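Local coordinates for kelch-like protein 7 (Homo sapiens, PDB 3II7) that serves as the substrate-specific adapter of a CUL3-RBX1 E3 ubiquitin ligase, of which this chain is the Kelch-repeat domain, at residues 207-218 and 230-241. Residues are numbered along the deposited sequence; the frame is centred on the assembly and turned at random. Where two conformers were deposited one is given.
Sequences GGQNGLGGLDNV and MVSPMPWKGVTV. With EDO (1,2-ethanediol), chain J; EDO (1,2-ethanediol), chain K; EDO (1,2-ethanediol), chain L; EDO (1,2-ethanediol), chain I.
Val218 and Val231 are joined by a nearly straight backbone bond, Val231 N to Val218 O at 3.0 Å (173° at the hydrogen), and further along Met234 N donates a hydrogen bond to Asp216 O at 2.9 Å. Water 3 bridges Val218 N and Val231 O, while water 2 accepts a hydrogen bond from Gly238 N and lies close to Leu215 O. Beside the first bond, Val218 CG1 presses on Val231 CG2 at 3.5 Å, closer than a normal methyl-methyl contact; the other branch, CG2, meets Met234 CG at 4.0 Å, the two side chains running roughly perpendicular. Met234 then bends at chi3 (-78°), which brings its CE to 3.6 Å from Gly207 CA, where glycine has no side chain in the way. Both segments belong to the fifth Kelch repeat of the beta-propeller: 207-218 connects the blade's strands 202-206 and 218-222, whereas the loop 230-241 leads out of it to the next blade, whose Trp275 packs on Val218 and Met234. Lys237 stretches its extended chain past Asp216, placing CE 3.4 Å from Gly214 O and NZ on water 1. At the far end, Gln209 lays CB and CG against Val239 O, and its NE2 is hydrogen-bonded to Asn193 OD1.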
loop_
_atom_site.group_PDB
_atom_site.type_symbol
_atom_site.label_atom_id
_atom_site.label_comp_id
_atom_site.label_asym_id
_atom_site.label_seq_id
_atom_site.Cartn_x
_atom_site.Cartn_y
_atom_site.Cartn_z
ATOM N N GLY A 207 -2.195 -10.245 6.365
ATOM C CA GLY A 207 -1.679 -9.904 7.669
ATOM C C GLY A 207 -2.176 -8.585 8.191
ATOM O O GLY A 207 -3.372 -8.267 8.088
ATOM N N GLY A 208 -1.238 -7.829 8.750
ATOM C CA GLY A 208 -1.509 -6.579 9.434
ATOM C C GLY A 208 -1.720 -6.826 10.921
ATOM O O GLY A 208 -1.121 -7.727 11.502
ATOM N N GLN A 209 -2.551 -5.994 11.519
ATOM C CA GLN A 209 -2.837 -6.045 12.959
ATOM C C GLN A 209 -4.213 -5.494 13.263
ATOM O O GLN A 209 -4.809 -4.788 12.473
ATOM C CB GLN A 209 -1.802 -5.243 13.752
ATOM C CG GLN A 209 -1.798 -3.790 13.448
ATOM C CD GLN A 209 -0.800 -3.012 14.243
ATOM O OE1 GLN A 209 -0.657 -3.196 15.477
ATOM N NE2 GLN A 209 -0.054 -2.150 13.551
ATOM N N ASN A 210 -4.712 -5.830 14.435
ATOM C CA ASN A 210 -5.928 -5.173 14.922
ATOM C C ASN A 210 -5.835 -4.897 16.392
ATOM O O ASN A 210 -4.746 -4.898 16.951
ATOM C CB ASN A 210 -7.170 -5.954 14.515
ATOM C CG ASN A 210 -7.192 -7.346 15.025
ATOM O OD1 ASN A 210 -6.708 -7.647 16.125
ATOM N ND2 ASN A 210 -7.774 -8.244 14.227
ATOM N N GLY A 211 -6.968 -4.598 17.032
ATOM C CA GLY A 211 -6.958 -4.227 18.423
ATOM C C GLY A 211 -6.471 -5.315 19.354
ATOM O O GLY A 211 -6.073 -5.043 20.483
ATOM N N LEU A 212 -6.493 -6.555 18.883
ATOM C CA LEU A 212 -6.118 -7.684 19.696
ATOM C C LEU A 212 -4.705 -8.224 19.381
ATOM O O LEU A 212 -4.248 -9.158 19.996
ATOM C CB LEU A 212 -7.207 -8.760 19.584
ATOM C CG LEU A 212 -8.446 -8.397 20.484
ATOM C CD1 LEU A 212 -8.744 -6.920 20.538
ATOM C CD2 LEU A 212 -9.710 -9.124 20.105
ATOM N N GLY A 213 -4.008 -7.584 18.453
ATOM C CA GLY A 213 -2.643 -7.961 18.151
ATOM C C GLY A 213 -2.369 -8.118 16.669
ATOM O O GLY A 213 -3.170 -7.713 15.822
ATOM N N GLY A 214 -1.236 -8.743 16.367
ATOM C CA GLY A 214 -0.818 -8.977 14.984
ATOM C C GLY A 214 -1.550 -10.125 14.348
ATOM O O GLY A 214 -2.258 -10.883 15.039
ATOM N N LEU A 215 -1.400 -10.266 13.035
ATOM C CA LEU A 215 -2.135 -11.266 12.263
ATOM C C LEU A 215 -1.199 -12.003 11.314
ATOM O O LEU A 215 -0.513 -11.363 10.515
ATOM C CB LEU A 215 -3.231 -10.607 11.453
ATOM C CG LEU A 215 -4.336 -9.898 12.204
ATOM C CD1 LEU A 215 -5.189 -9.038 11.275
ATOM C CD2 LEU A 215 -5.223 -10.937 12.918
ATOM N N ASP A 216 -1.219 -13.344 11.368
ATOM C CA ASP A 216 -0.560 -14.146 10.355
ATOM C C ASP A 216 -1.505 -14.511 9.245
ATOM O O ASP A 216 -1.056 -14.983 8.213
ATOM C CB ASP A 216 0.126 -15.402 10.941
ATOM C CG ASP A 216 -0.851 -16.390 11.574
ATOM O OD1 ASP A 216 -1.995 -16.033 11.893
ATOM O OD2 ASP A 216 -0.453 -17.543 11.759
ATOM N N ASN A 217 -2.799 -14.268 9.430
ATOM C CA ASN A 217 -3.760 -14.816 8.494
ATOM C C ASN A 217 -4.002 -13.932 7.272
ATOM O O ASN A 217 -3.580 -12.739 7.190
ATOM C CB ASN A 217 -5.041 -15.310 9.193
ATOM C CG ASN A 217 -5.865 -14.207 9.829
ATOM O OD1 ASN A 217 -5.894 -13.078 9.380
ATOM N ND2 ASN A 217 -6.602 -14.582 10.882
ATOM N N VAL A 218 -4.642 -14.537 6.299
ATOM C CA VAL A 218 -4.732 -14.019 4.956
ATOM C C VAL A 218 -6.095 -14.348 4.410
ATOM O O VAL A 218 -6.585 -15.459 4.570
ATOM C CB VAL A 218 -3.634 -14.638 4.038
ATOM C CG1 VAL A 218 -3.737 -14.099 2.567
ATOM C CG2 VAL A 218 -2.223 -14.380 4.630
ATOM N N MET A 230 -11.029 -16.927 3.786
ATOM C CA MET A 230 -9.677 -17.217 4.309
ATOM C C MET A 230 -8.914 -18.180 3.397
ATOM O O MET A 230 -9.476 -19.119 2.836
ATOM C CB MET A 230 -9.728 -17.869 5.696
ATOM C CG MET A 230 -10.449 -17.114 6.792
ATOM S SD MET A 230 -9.821 -15.456 7.093
ATOM C CE MET A 230 -8.121 -15.634 7.256
ATOM N N VAL A 231 -7.617 -17.936 3.275
ATOM C CA VAL A 231 -6.695 -18.862 2.639
ATOM C C VAL A 231 -5.619 -19.242 3.652
ATOM O O VAL A 231 -5.800 -19.031 4.859
ATOM C CB VAL A 231 -6.130 -18.290 1.300
ATOM C CG1 VAL A 231 -7.264 -18.110 0.300
ATOM C CG2 VAL A 231 -5.382 -17.004 1.521
ATOM N N SER A 232 -4.537 -19.874 3.196
ATOM C CA SER A 232 -3.498 -20.331 4.113
ATOM C C SER A 232 -2.788 -19.147 4.735
ATOM O O SER A 232 -2.551 -18.126 4.063
ATOM C CB SER A 232 -2.459 -21.200 3.387
ATOM O OG SER A 232 -2.993 -22.491 3.067
ATOM N N PRO A 233 -2.402 -19.284 6.019
ATOM C CA PRO A 233 -1.722 -18.184 6.686
ATOM C C PRO A 233 -0.262 -18.093 6.367
ATOM O O PRO A 233 0.366 -19.101 5.955
ATOM C CB PRO A 233 -1.911 -18.508 8.169
ATOM C CG PRO A 233 -1.984 -20.014 8.208
ATOM C CD PRO A 233 -2.691 -20.398 6.946
ATOM N N MET A 234 0.302 -16.895 6.563
ATOM C CA MET A 234 1.728 -16.685 6.448
ATOM C C MET A 234 2.453 -17.476 7.511
ATOM O O MET A 234 1.928 -17.670 8.603
ATOM C CB MET A 234 2.092 -15.205 6.656
ATOM C CG MET A 234 1.668 -14.269 5.571
ATOM S SD MET A 234 2.266 -12.587 5.957
ATOM C CE MET A 234 1.035 -12.200 7.137
ATOM N N PRO A 235 3.712 -17.882 7.221
ATOM C CA PRO A 235 4.549 -18.550 8.251
ATOM C C PRO A 235 5.101 -17.624 9.362
ATOM O O PRO A 235 5.825 -18.093 10.261
ATOM C CB PRO A 235 5.683 -19.166 7.435
ATOM C CG PRO A 235 5.732 -18.433 6.195
ATOM C CD PRO A 235 4.355 -17.882 5.907
ATOM N N TRP A 236 4.721 -16.342 9.330
ATOM C CA TRP A 236 5.264 -15.316 10.199
ATOM C C TRP A 236 4.086 -14.514 10.721
ATOM O O TRP A 236 3.191 -14.140 9.941
ATOM C CB TRP A 236 6.163 -14.410 9.372
ATOM C CG TRP A 236 6.759 -13.210 10.085
ATOM C CD1 TRP A 236 7.893 -13.188 10.887
ATOM C CD2 TRP A 236 6.325 -11.865 9.981
ATOM N NE1 TRP A 236 8.144 -11.914 11.301
ATOM C CE2 TRP A 236 7.196 -11.079 10.775
ATOM C CE3 TRP A 236 5.253 -11.232 9.324
ATOM C CZ2 TRP A 236 7.046 -9.705 10.898
ATOM C CZ3 TRP A 236 5.111 -9.856 9.464
ATOM C CH2 TRP A 236 6.003 -9.119 10.247
ATOM N N LYS A 237 4.098 -14.223 12.002
ATOM C CA LYS A 237 3.025 -13.416 12.634
ATOM C C LYS A 237 3.611 -12.140 13.202
ATOM O O LYS A 237 4.346 -12.179 14.179
ATOM C CB LYS A 237 2.376 -14.215 13.754
ATOM C CG LYS A 237 1.166 -13.573 14.348
ATOM C CD LYS A 237 0.293 -14.571 15.098
ATOM C CE LYS A 237 -0.951 -13.932 15.587
ATOM N NZ LYS A 237 -1.790 -14.927 16.385
ATOM N N GLY A 238 3.297 -11.024 12.554
ATOM C CA GLY A 238 3.746 -9.714 12.992
ATOM C C GLY A 238 2.594 -8.720 12.932
ATOM O O GLY A 238 1.430 -9.117 12.865
ATOM N N VAL A 239 2.919 -7.436 12.923
ATOM C CA VAL A 239 1.887 -6.383 12.995
ATOM C C VAL A 239 1.795 -5.492 11.745
ATOM O O VAL A 239 0.781 -4.821 11.540
ATOM C CB VAL A 239 2.053 -5.521 14.269
ATOM C CG1 VAL A 239 1.789 -6.374 15.542
ATOM C CG2 VAL A 239 3.445 -4.813 14.326
ATOM N N THR A 240 2.854 -5.453 10.929
ATOM C CA THR A 240 2.784 -4.744 9.645
ATOM C C THR A 240 3.400 -5.597 8.546
ATOM O O THR A 240 4.300 -6.425 8.803
ATOM C CB THR A 240 3.436 -3.347 9.699
ATOM O OG1 THR A 240 4.868 -3.491 9.654
ATOM C CG2 THR A 240 3.015 -2.575 10.958
ATOM N N VAL A 241 2.900 -5.428 7.334
ATOM C CA VAL A 241 3.523 -6.090 6.196
ATOM C C VAL A 241 3.630 -5.169 5.023
ATOM O O VAL A 241 2.833 -4.279 4.818
ATOM C CB VAL A 241 2.822 -7.364 5.750
ATOM C CG1 VAL A 241 3.075 -8.525 6.743
ATOM C CG2 VAL A 241 1.368 -7.107 5.542
HETATM C C1 EDO J . 7.316 -15.302 13.998
HETATM O O1 EDO J . 5.988 -15.703 13.672
HETATM C C2 EDO J . 7.297 -13.855 14.414
HETATM O O2 EDO J . 6.407 -13.661 15.517
HETATM C C1 EDO K . 2.633 -10.013 16.710
HETATM O O1 EDO K . 3.228 -9.012 17.559
HETATM C C2 EDO K . 1.547 -10.792 17.439
HETATM O O2 EDO K . 0.684 -9.877 18.119
HETATM C C1 EDO L . -11.127 -3.620 17.120
HETATM O O1 EDO L . -10.041 -2.672 17.193
HETATM C C2 EDO L . -10.827 -4.757 16.146
HETATM O O2 EDO L . -9.671 -5.505 16.547
HETATM C C1 EDO I . 6.778 0.309 11.230
HETATM O O1 EDO I . 8.132 -0.133 11.130
HETATM C C2 EDO I . 5.848 -0.765 10.698
HETATM O O2 EDO I . 6.010 -0.995 9.262
HETATM O O HOH W 1 -4.130 -13.479 16.337
HETATM O O HOH W 2 2.020 -11.333 9.986
HETATM O O HOH W 3 -4.988 -17.409 6.806
#